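Local atomic coordinates of serine proteinase inhibitor 1 (Myxoma virus, PDB entry 6BJ5), a protein that inhibits serine endopeptidases as a viral member of the serpin family and is important for the virulence of myxoma virus. Residues K56-V61 with V268-D273; S153-F158 with K206-A211; L186-F191 with S199-P204. One frame throughout, in Å; residues are numbered along the deposited sequence.

Contact 1: K56-V61 with V268-D273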
loop_
_atom_site.group_PDB
_atom_site.type_symbol
_atom_site.label_atom_id
_atom_site.label_comp_id
_atom_site.label_asym_id
_atom_site.label_seq_id
_atom_site.Cartn_x
_atom_site.Cartn_y
_atom_site.Cartn_z
ATOM N N LYS A 56 20.840 -8.934 3.785
ATOM C CA LYS A 56 20.452 -8.467 2.463
ATOM C C LYS A 56 19.711 -9.555 1.689
ATOM O O LYS A 56 18.683 -9.300 1.044
ATOM C CB LYS A 56 21.722 -8.025 1.719
ATOM C CG LYS A 56 21.519 -7.505 0.291
ATOM C CD LYS A 56 22.845 -7.013 -0.273
ATOM C CE LYS A 56 22.810 -6.849 -1.785
ATOM N NZ LYS A 56 24.020 -6.135 -2.309
ATOM N N ARG A 57 20.230 -10.781 1.731
ATOM C CA ARG A 57 19.603 -11.867 0.997
ATOM C C ARG A 57 18.149 -12.040 1.410
ATOM O O ARG A 57 17.293 -12.298 0.559
ATOM C CB ARG A 57 20.374 -13.166 1.211
ATOM C CG ARG A 57 19.823 -14.333 0.429
ATOM C CD ARG A 57 20.361 -15.640 0.962
ATOM N NE ARG A 57 19.834 -15.974 2.283
ATOM C CZ ARG A 57 18.707 -16.659 2.470
ATOM N NH1 ARG A 57 17.998 -17.061 1.407
ATOM N NH2 ARG A 57 18.286 -16.934 3.710
ATOM N N GLU A 58 17.851 -11.911 2.712
ATOM C CA GLU A 58 16.479 -12.091 3.178
ATOM C C GLU A 58 15.577 -10.942 2.761
ATOM O O GLU A 58 14.353 -11.108 2.741
ATOM C CB GLU A 58 16.400 -12.214 4.704
ATOM C CG GLU A 58 17.300 -13.221 5.407
ATOM C CD GLU A 58 17.007 -13.303 6.924
ATOM O OE1 GLU A 58 16.724 -12.268 7.564
ATOM O OE2 GLU A 58 17.063 -14.413 7.492
ATOM N N ILE A 59 16.146 -9.787 2.432
ATOM C CA ILE A 59 15.372 -8.685 1.889
ATOM C C ILE A 59 15.228 -8.945 0.402
ATOM O O ILE A 59 15.847 -8.282 -0.437
ATOM C CB ILE A 59 16.021 -7.333 2.224
ATOM C CG1 ILE A 59 16.070 -7.168 3.746
ATOM C CG2 ILE A 59 15.263 -6.185 1.583
ATOM C CD1 ILE A 59 17.215 -6.331 4.228
ATOM N N ASP A 60 14.412 -9.939 0.081
ATOM C CA ASP A 60 14.221 -10.419 -1.285
ATOM C C ASP A 60 13.254 -9.485 -2.019
ATOM O O ASP A 60 12.038 -9.597 -1.882
ATOM C CB ASP A 60 13.727 -11.861 -1.248
ATOM C CG ASP A 60 14.077 -12.621 -2.504
ATOM O OD1 ASP A 60 13.996 -12.030 -3.600
ATOM O OD2 ASP A 60 14.468 -13.807 -2.388
ATOM N N VAL A 61 13.793 -8.563 -2.810
ATOM C CA VAL A 61 13.035 -7.440 -3.365
ATOM C C VAL A 61 13.672 -7.015 -4.684
ATOM O O VAL A 61 14.891 -7.170 -4.839
ATOM C CB VAL A 61 12.975 -6.287 -2.342
ATOM C CG1 VAL A 61 12.711 -4.953 -2.994
ATOM C CG2 VAL A 61 11.869 -6.554 -1.345
ATOM N N VAL A 268 12.087 -12.131 6.627
ATOM C CA VAL A 268 12.972 -11.005 6.926
ATOM C C VAL A 268 13.195 -11.000 8.440
ATOM O O VAL A 268 12.392 -10.473 9.206
ATOM C CB VAL A 268 12.409 -9.680 6.414
ATOM C CG1 VAL A 268 13.386 -8.554 6.738
ATOM C CG2 VAL A 268 12.115 -9.746 4.883
ATOM N N ARG A 269 14.274 -11.621 8.880
ATOM C CA ARG A 269 14.479 -11.785 10.311
ATOM C C ARG A 269 15.759 -11.135 10.804
ATOM O O ARG A 269 15.762 -10.558 11.898
ATOM C CB ARG A 269 14.494 -13.277 10.667
ATOM C CG ARG A 269 13.198 -14.040 10.376
ATOM C CD ARG A 269 13.283 -15.452 10.930
ATOM N NE ARG A 269 12.147 -16.301 10.587
ATOM C CZ ARG A 269 11.012 -16.378 11.273
ATOM N NH1 ARG A 269 10.834 -15.642 12.361
ATOM N NH2 ARG A 269 10.052 -17.201 10.868
ATOM N N ASP A 270 16.850 -11.214 10.021
ATOM C CA ASP A 270 18.140 -10.714 10.494
ATOM C C ASP A 270 18.106 -9.208 10.715
ATOM O O ASP A 270 18.708 -8.697 11.672
ATOM C CB ASP A 270 19.269 -11.060 9.513
ATOM C CG ASP A 270 19.836 -12.454 9.721
ATOM O OD1 ASP A 270 19.402 -13.150 10.662
ATOM O OD2 ASP A 270 20.791 -12.819 8.997
ATOM N N ALA A 271 17.398 -8.483 9.852
ATOM C CA ALA A 271 17.345 -7.036 9.981
ATOM C C ALA A 271 16.876 -6.609 11.362
ATOM O O ALA A 271 17.327 -5.581 11.870
ATOM C CB ALA A 271 16.431 -6.449 8.900
ATOM N N PHE A 272 16.030 -7.411 12.012
ATOM C CA PHE A 272 15.491 -7.060 13.327
ATOM C C PHE A 272 16.339 -7.562 14.480
ATOM O O PHE A 272 16.093 -7.163 15.624
ATOM C CB PHE A 272 14.074 -7.623 13.524
ATOM C CG PHE A 272 13.078 -7.103 12.543
ATOM C CD1 PHE A 272 12.914 -7.719 11.308
ATOM C CD2 PHE A 272 12.323 -5.973 12.836
ATOM C CE1 PHE A 272 11.996 -7.229 10.392
ATOM C CE2 PHE A 272 11.410 -5.479 11.927
ATOM C CZ PHE A 272 11.246 -6.112 10.700
ATOM N N ASP A 273 17.326 -8.412 14.215
ATOM C CA ASP A 273 18.067 -9.036 15.295
ATOM C C ASP A 273 19.363 -8.269 15.470
ATOM O O ASP A 273 20.205 -8.278 14.554
ATOM C CB ASP A 273 18.347 -10.496 14.958
ATOM C CG ASP A 273 19.149 -11.211 16.025
ATOM O OD1 ASP A 273 19.538 -10.584 17.041
ATOM O OD2 ASP A 273 19.384 -12.427 15.832
HETATM O O HOH W 1 17.033 -9.743 6.960
#
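Glu58 and Val268 bring the two backbones closest, their CA atoms 5.2 Å apart, where the chain leaving helix 53-58 passes the loop that follows helix 260-265. Ile59 is the centre of an inverse gamma turn there. Across the gap, residues 270-272 take helical angles, and bonds from Phe272 N to Arg269 O and from Asp273 N to Asp270 O close the turn, leaving the amides at its start directed to Glu58. The glutamate spans the distance with an extended chain. Its OE1 accepts Asp270 N at 2.7 Å, almost straight (177°) and on the syn side close to the carboxylate plane, and Arg269 N at 2.9 Å from above that plane, 45° out of it. A water donates to the same OE1 and accepts from Ala271 N, so three successive amides reach one oxygen, the last indirectly. Alongside, Val268 CG2 lies 3.4 Å from Glu58 O, and CG1 of the same valine meets Ile59 CG1 at 4.3 Å. Asp270 runs across Glu58 at about a right angle, bringing its OD1 to 4.1 Å from Glu58 OE2; a salt bridge to Arg276 and a hydrogen bond from Asn54 hold that carboxylate. The two amides and the water probably stabilise a charged Glu58 beside a like-charged neighbour, while Arg276 would ease the repulsion from the Asp270 side.

Contact 2: S153-F158 with K206-A211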
loop_
_atom_site.group_PDB
_atom_site.type_symbol
_atom_site.label_atom_id
_atom_site.label_comp_id
_atom_site.label_asym_id
_atom_site.label_seq_id
_atom_site.Cartn_x
_atom_site.Cartn_y
_atom_site.Cartn_z
ATOM N N SER A 153 -8.819 10.862 -11.614
ATOM C CA SER A 153 -10.237 10.650 -11.882
ATOM C C SER A 153 -10.456 9.306 -12.558
ATOM O O SER A 153 -9.516 8.671 -13.051
ATOM C CB SER A 153 -10.792 11.738 -12.789
ATOM O OG SER A 153 -10.460 13.019 -12.293
ATOM N N TRP A 154 -11.709 8.848 -12.526
ATOM C CA TRP A 154 -12.091 7.694 -13.327
ATOM C C TRP A 154 -12.033 8.057 -14.811
ATOM O O TRP A 154 -12.118 9.229 -15.195
ATOM C CB TRP A 154 -13.507 7.215 -12.986
ATOM C CG TRP A 154 -13.713 6.815 -11.566
ATOM C CD1 TRP A 154 -14.508 7.433 -10.634
ATOM C CD2 TRP A 154 -13.123 5.692 -10.909
ATOM N NE1 TRP A 154 -14.437 6.758 -9.428
ATOM C CE2 TRP A 154 -13.593 5.686 -9.577
ATOM C CE3 TRP A 154 -12.240 4.689 -11.317
ATOM C CZ2 TRP A 154 -13.197 4.724 -8.657
ATOM C CZ3 TRP A 154 -11.855 3.734 -10.407
ATOM C CH2 TRP A 154 -12.330 3.758 -9.089
ATOM N N ARG A 155 -11.883 7.039 -15.657
ATOM C CA ARG A 155 -12.058 7.290 -17.082
ATOM C C ARG A 155 -13.509 7.702 -17.368
ATOM O O ARG A 155 -13.769 8.706 -18.043
ATOM C CB ARG A 155 -11.643 6.059 -17.894
ATOM C CG ARG A 155 -11.671 6.334 -19.392
ATOM C CD ARG A 155 -11.608 5.078 -20.246
ATOM N NE ARG A 155 -11.795 5.430 -21.655
ATOM C CZ ARG A 155 -11.976 4.558 -22.641
ATOM N NH1 ARG A 155 -12.009 3.256 -22.388
ATOM N NH2 ARG A 155 -12.144 4.998 -23.882
ATOM N N HIS A 156 -14.470 6.979 -16.794
ATOM C CA HIS A 156 -15.892 7.324 -16.855
ATOM C C HIS A 156 -16.391 7.475 -15.428
ATOM O O HIS A 156 -16.573 6.472 -14.724
ATOM C CB HIS A 156 -16.680 6.249 -17.590
ATOM C CG HIS A 156 -16.299 6.118 -19.026
ATOM N ND1 HIS A 156 -16.399 4.929 -19.716
ATOM C CD2 HIS A 156 -15.857 7.040 -19.915
ATOM C CE1 HIS A 156 -15.988 5.111 -20.959
ATOM N NE2 HIS A 156 -15.663 6.384 -21.109
ATOM N N VAL A 157 -16.606 8.728 -15.011
ATOM C CA VAL A 157 -16.998 9.019 -13.635
ATOM C C VAL A 157 -18.417 8.538 -13.377
ATOM O O VAL A 157 -19.211 8.328 -14.296
ATOM C CB VAL A 157 -16.896 10.523 -13.359
ATOM C CG1 VAL A 157 -15.503 11.043 -13.697
ATOM C CG2 VAL A 157 -18.036 11.263 -14.107
ATOM N N PHE A 158 -18.741 8.371 -12.096
ATOM C CA PHE A 158 -20.115 8.153 -11.670
ATOM C C PHE A 158 -20.826 9.502 -11.531
ATOM O O PHE A 158 -20.201 10.552 -11.364
ATOM C CB PHE A 158 -20.179 7.418 -10.328
ATOM C CG PHE A 158 -19.646 5.996 -10.337
ATOM C CD1 PHE A 158 -20.526 4.916 -10.221
ATOM C CD2 PHE A 158 -18.260 5.741 -10.344
ATOM C CE1 PHE A 158 -20.052 3.605 -10.170
ATOM C CE2 PHE A 158 -17.767 4.432 -10.303
ATOM C CZ PHE A 158 -18.661 3.362 -10.207
ATOM N N LYS A 206 -8.410 7.971 -15.454
ATOM C CA LYS A 206 -8.394 8.800 -16.657
ATOM C C LYS A 206 -7.032 8.748 -17.346
ATOM O O LYS A 206 -6.946 8.917 -18.564
ATOM C CB LYS A 206 -8.806 10.237 -16.306
ATOM C CG LYS A 206 -8.473 11.309 -17.339
ATOM C CD LYS A 206 -8.856 12.702 -16.825
ATOM C CE LYS A 206 -8.261 13.833 -17.669
ATOM N NZ LYS A 206 -8.089 15.074 -16.851
ATOM N N ARG A 207 -5.967 8.451 -16.596
ATOM C CA ARG A 207 -4.655 8.259 -17.210
ATOM C C ARG A 207 -4.638 7.031 -18.120
ATOM O O ARG A 207 -3.985 7.032 -19.166
ATOM C CB ARG A 207 -3.590 8.130 -16.113
ATOM C CG ARG A 207 -3.395 9.353 -15.176
ATOM C CD ARG A 207 -2.905 10.628 -15.885
ATOM N NE ARG A 207 -3.912 11.192 -16.784
ATOM C CZ ARG A 207 -3.708 12.220 -17.601
ATOM N NH1 ARG A 207 -4.692 12.649 -18.383
ATOM N NH2 ARG A 207 -2.527 12.818 -17.640
ATOM N N ARG A 208 -5.343 5.976 -17.727
ATOM C CA ARG A 208 -5.424 4.635 -18.307
ATOM C C ARG A 208 -4.134 3.818 -18.137
ATOM O O ARG A 208 -4.086 2.702 -18.652
ATOM C CB ARG A 208 -5.844 4.627 -19.789
ATOM C CG ARG A 208 -7.195 3.894 -19.991
ATOM C CD ARG A 208 -7.520 3.431 -21.417
ATOM N NE ARG A 208 -8.029 4.490 -22.289
ATOM C CZ ARG A 208 -7.509 4.804 -23.471
ATOM N NH1 ARG A 208 -6.464 4.128 -23.926
ATOM N NH2 ARG A 208 -8.039 5.783 -24.198
ATOM N N GLN A 209 -3.114 4.292 -17.403
ATOM C CA GLN A 209 -2.037 3.400 -16.964
ATOM C C GLN A 209 -2.291 2.818 -15.592
ATOM O O GLN A 209 -1.738 1.764 -15.256
ATOM C CB GLN A 209 -0.686 4.106 -16.831
ATOM C CG GLN A 209 -0.033 4.618 -18.058
ATOM C CD GLN A 209 -0.679 5.896 -18.448
ATOM O OE1 GLN A 209 -1.180 6.609 -17.582
ATOM N NE2 GLN A 209 -0.646 6.231 -19.730
ATOM N N THR A 210 -3.096 3.499 -14.793
ATOM C CA THR A 210 -3.507 2.976 -13.508
ATOM C C THR A 210 -4.983 2.602 -13.588
ATOM O O THR A 210 -5.759 3.196 -14.344
ATOM C CB THR A 210 -3.221 4.014 -12.412
ATOM O OG1 THR A 210 -3.787 5.283 -12.768
ATOM C CG2 THR A 210 -1.741 4.223 -12.274
ATOM N N ALA A 211 -5.367 1.600 -12.802
ATOM C CA ALA A 211 -6.751 1.147 -12.825
ATOM C C ALA A 211 -7.075 0.438 -11.521
ATOM O O ALA A 211 -6.184 -0.059 -10.827
ATOM C CB ALA A 211 -7.000 0.218 -14.017
#
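Lys206 gives its backbone N to Ser153 O over 2.7 Å, the one hydrogen bond between 153-158 and 206-211. It is bent, and the donor sits 36° above the carbonyl plane. Beside it Lys206 CB rests 3.6 Å from Trp154 O, while the extended remainder of that lysine leads away from the contact. The second meeting point is a pair of arginines at the surface. Arg155 stretches out, CG anti to the backbone N (chi1 -174°), and presents one guanidinium face to Arg208, whose NE approaches to 3.9 Å of Arg155 NE. The two guanidinium planes are turned 59° from each other, so this is no parallel stack, and the like charges are probably screened by solvent. On the opposite face of the Arg155 guanidinium lies His156 CE1, at 4.2 Å above the plane; the imidazole is itself held through ND1 by Asp184.

In the serpin fold this is the end of strand 142-153, the third strand of the large sheet, at the region known as the breach, and Trp154 probably corresponds to the tryptophan familiar there. Its CB points away from 206-211; NE1 bonds to Asp302 O, the ring stacks with Tyr205, and Phe158 CE2 lies over one face near the rim. Arg155 is further positioned by a backbone bond to Pro204. Beyond the loop, Thr210 and Ala211 begin strand 210-217, which pairs antiparallel with a strand of the second chain, where Ala211 also packs on Tyr21 of that chain.

Contact 3: L186-F191 with S199-P204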
loop_
_atom_site.group_PDB
_atom_site.type_symbol
_atom_site.label_atom_id
_atom_site.label_comp_id
_atom_site.label_asym_id
_atom_site.label_seq_id
_atom_site.Cartn_x
_atom_site.Cartn_y
_atom_site.Cartn_z
ATOM N N LEU A 186 -16.581 -2.445 -19.468
ATOM C CA LEU A 186 -15.415 -2.725 -18.654
ATOM C C LEU A 186 -15.061 -4.200 -18.793
ATOM O O LEU A 186 -15.938 -5.035 -19.027
ATOM C CB LEU A 186 -15.723 -2.466 -17.182
ATOM C CG LEU A 186 -16.417 -1.184 -16.758
ATOM C CD1 LEU A 186 -16.912 -1.366 -15.314
ATOM C CD2 LEU A 186 -15.506 0.045 -16.922
ATOM N N LYS A 187 -13.795 -4.531 -18.551
ATOM C CA LYS A 187 -13.401 -5.936 -18.514
ATOM C C LYS A 187 -13.905 -6.577 -17.219
ATOM O O LYS A 187 -13.841 -5.964 -16.149
ATOM C CB LYS A 187 -11.874 -6.066 -18.659
ATOM C CG LYS A 187 -11.338 -5.497 -19.991
ATOM C CD LYS A 187 -9.836 -5.688 -20.196
ATOM C CE LYS A 187 -9.267 -4.612 -21.127
ATOM N NZ LYS A 187 -7.781 -4.632 -21.179
ATOM N N THR A 188 -14.428 -7.806 -17.322
ATOM C CA THR A 188 -15.022 -8.509 -16.187
ATOM C C THR A 188 -14.935 -10.001 -16.455
ATOM O O THR A 188 -14.695 -10.426 -17.587
ATOM C CB THR A 188 -16.509 -8.156 -15.991
ATOM O OG1 THR A 188 -16.759 -6.799 -16.347
ATOM C CG2 THR A 188 -16.947 -8.386 -14.546
ATOM N N GLU A 189 -15.172 -10.794 -15.405
ATOM C CA GLU A 189 -15.306 -12.240 -15.539
ATOM C C GLU A 189 -15.577 -12.802 -14.155
ATOM O O GLU A 189 -15.330 -12.134 -13.149
ATOM C CB GLU A 189 -14.064 -12.914 -16.185
ATOM C CG GLU A 189 -14.146 -14.442 -16.283
ATOM C CD GLU A 189 -15.212 -14.925 -17.272
ATOM O OE1 GLU A 189 -15.729 -14.100 -18.054
ATOM O OE2 GLU A 189 -15.560 -16.125 -17.246
ATOM N N THR A 190 -16.144 -14.011 -14.122
ATOM C CA THR A 190 -16.346 -14.815 -12.922
ATOM C C THR A 190 -15.265 -15.891 -12.816
ATOM O O THR A 190 -14.621 -16.252 -13.805
ATOM C CB THR A 190 -17.725 -15.478 -12.929
ATOM O OG1 THR A 190 -17.879 -16.250 -14.127
ATOM C CG2 THR A 190 -18.828 -14.417 -12.849
ATOM N N PHE A 191 -15.057 -16.383 -11.589
ATOM C CA PHE A 191 -13.959 -17.290 -11.262
ATOM C C PHE A 191 -14.378 -18.156 -10.067
ATOM O O PHE A 191 -15.394 -17.883 -9.418
ATOM C CB PHE A 191 -12.673 -16.491 -10.955
ATOM C CG PHE A 191 -12.207 -15.567 -12.083
ATOM C CD1 PHE A 191 -11.335 -16.023 -13.063
ATOM C CD2 PHE A 191 -12.606 -14.230 -12.130
ATOM C CE1 PHE A 191 -10.897 -15.189 -14.072
ATOM C CE2 PHE A 191 -12.167 -13.377 -13.149
ATOM C CZ PHE A 191 -11.310 -13.863 -14.112
ATOM N N SER A 199 -16.147 -12.273 -8.803
ATOM C CA SER A 199 -15.894 -11.582 -10.053
ATOM C C SER A 199 -14.727 -10.627 -9.870
ATOM O O SER A 199 -14.335 -10.298 -8.749
ATOM C CB SER A 199 -17.110 -10.797 -10.521
ATOM O OG SER A 199 -17.352 -9.769 -9.599
ATOM N N VAL A 200 -14.173 -10.182 -10.990
ATOM C CA VAL A 200 -13.132 -9.164 -10.998
ATOM C C VAL A 200 -13.468 -8.202 -12.124
ATOM O O VAL A 200 -13.836 -8.631 -13.223
ATOM C CB VAL A 200 -11.721 -9.767 -11.181
ATOM C CG1 VAL A 200 -10.659 -8.682 -11.169
ATOM C CG2 VAL A 200 -11.434 -10.791 -10.103
ATOM N N THR A 201 -13.376 -6.907 -11.847
ATOM C CA THR A 201 -13.814 -5.888 -12.785
ATOM C C THR A 201 -12.798 -4.756 -12.782
ATOM O O THR A 201 -12.385 -4.299 -11.716
ATOM C CB THR A 201 -15.209 -5.371 -12.386
ATOM O OG1 THR A 201 -16.134 -6.470 -12.335
ATOM C CG2 THR A 201 -15.702 -4.302 -13.358
ATOM N N GLU A 202 -12.438 -4.266 -13.966
ATOM C CA GLU A 202 -11.390 -3.262 -14.090
ATOM C C GLU A 202 -12.007 -1.896 -14.330
ATOM O O GLU A 202 -12.585 -1.635 -15.387
ATOM C CB GLU A 202 -10.404 -3.620 -15.207
ATOM C CG GLU A 202 -9.237 -2.661 -15.197
ATOM C CD GLU A 202 -8.085 -3.072 -16.060
ATOM O OE1 GLU A 202 -7.584 -4.206 -15.891
ATOM O OE2 GLU A 202 -7.625 -2.227 -16.845
ATOM N N LEU A 203 -11.830 -1.015 -13.369
ATOM C CA LEU A 203 -12.254 0.369 -13.473
ATOM C C LEU A 203 -11.050 1.210 -13.845
ATOM O O LEU A 203 -10.180 1.439 -12.996
ATOM C CB LEU A 203 -12.844 0.838 -12.144
ATOM C CG LEU A 203 -13.951 -0.027 -11.556
ATOM C CD1 LEU A 203 -14.120 0.327 -10.096
ATOM C CD2 LEU A 203 -15.238 0.252 -12.293
ATOM N N PRO A 204 -10.906 1.637 -15.090
ATOM C CA PRO A 204 -9.735 2.439 -15.450
ATOM C C PRO A 204 -9.832 3.886 -14.992
ATOM O O PRO A 204 -10.894 4.509 -15.025
ATOM C CB PRO A 204 -9.719 2.358 -16.981
ATOM C CG PRO A 204 -11.137 2.115 -17.360
ATOM C CD PRO A 204 -11.693 1.235 -16.274
#
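Lys187 O is approached by two neighbouring groups of the opposite strand: Glu202 N donates to it over 3.1 Å, 19° from the carbonyl plane, and Thr201 CA adds a CH...O contact of 3.4 Å. Glu189 O repeats the pattern, accepting Val200 N almost along the C=O axis while Ser199 CA lies 3.2 Å away; the return bond from Glu189 N to Val200 O is weak. Strands 188-191 and 199-204 thus form an antiparallel hairpin, with Thr190 and Ser199 a non-hydrogen-bonded pair. They are the first two strands of the three-stranded antiparallel sheet, corresponding to s1B and s2B of serpin sheet B.

Leu186 covers one end. Its CD1 touches both Thr201 CG2, at 3.7 Å, and Leu203 CD2, while CD2 reaches Pro204 CD at 4.0 Å. At the other end, with CG anti to the carbonyl carbon (chi1 -58°), the Phe191 ring is placed beside Val200, CE2 4.1 Å from CG2; Glu189 CG lies over one ring face, and Trp235 and Tyr198 add further aromatic contacts. The carboxylate of Glu202 is taken by Lys23 and Tyr21 of the second chain. Lys187 NZ is still 5.0 Å from Glu202 OE2, so its attraction is probably long-range, and the carboxylate's charge is probably balanced chiefly across the chain boundary.

Followed from the N terminus, the chain first leaves residues 56-61, and residues 268-273 come back to meet them, so contact 1 closes the widest loop and ties the end of helix 53-58 to the segment after helix 260-265. Inside that loop, contact 2 joins the end of strand 142-153 to the turn entering strand 210-217. Contact 3, a short hairpin, is nested again within contact 2; none of the three cross. Contacts 2 and 3 touch, their centres about 15 Å apart; contact 2 links the large sheet to the three-stranded one, in which contact 3 lies. Contact 1 lies remote, its centre about 37 Å from that of contact 2, on the opposite side of the chain's centre.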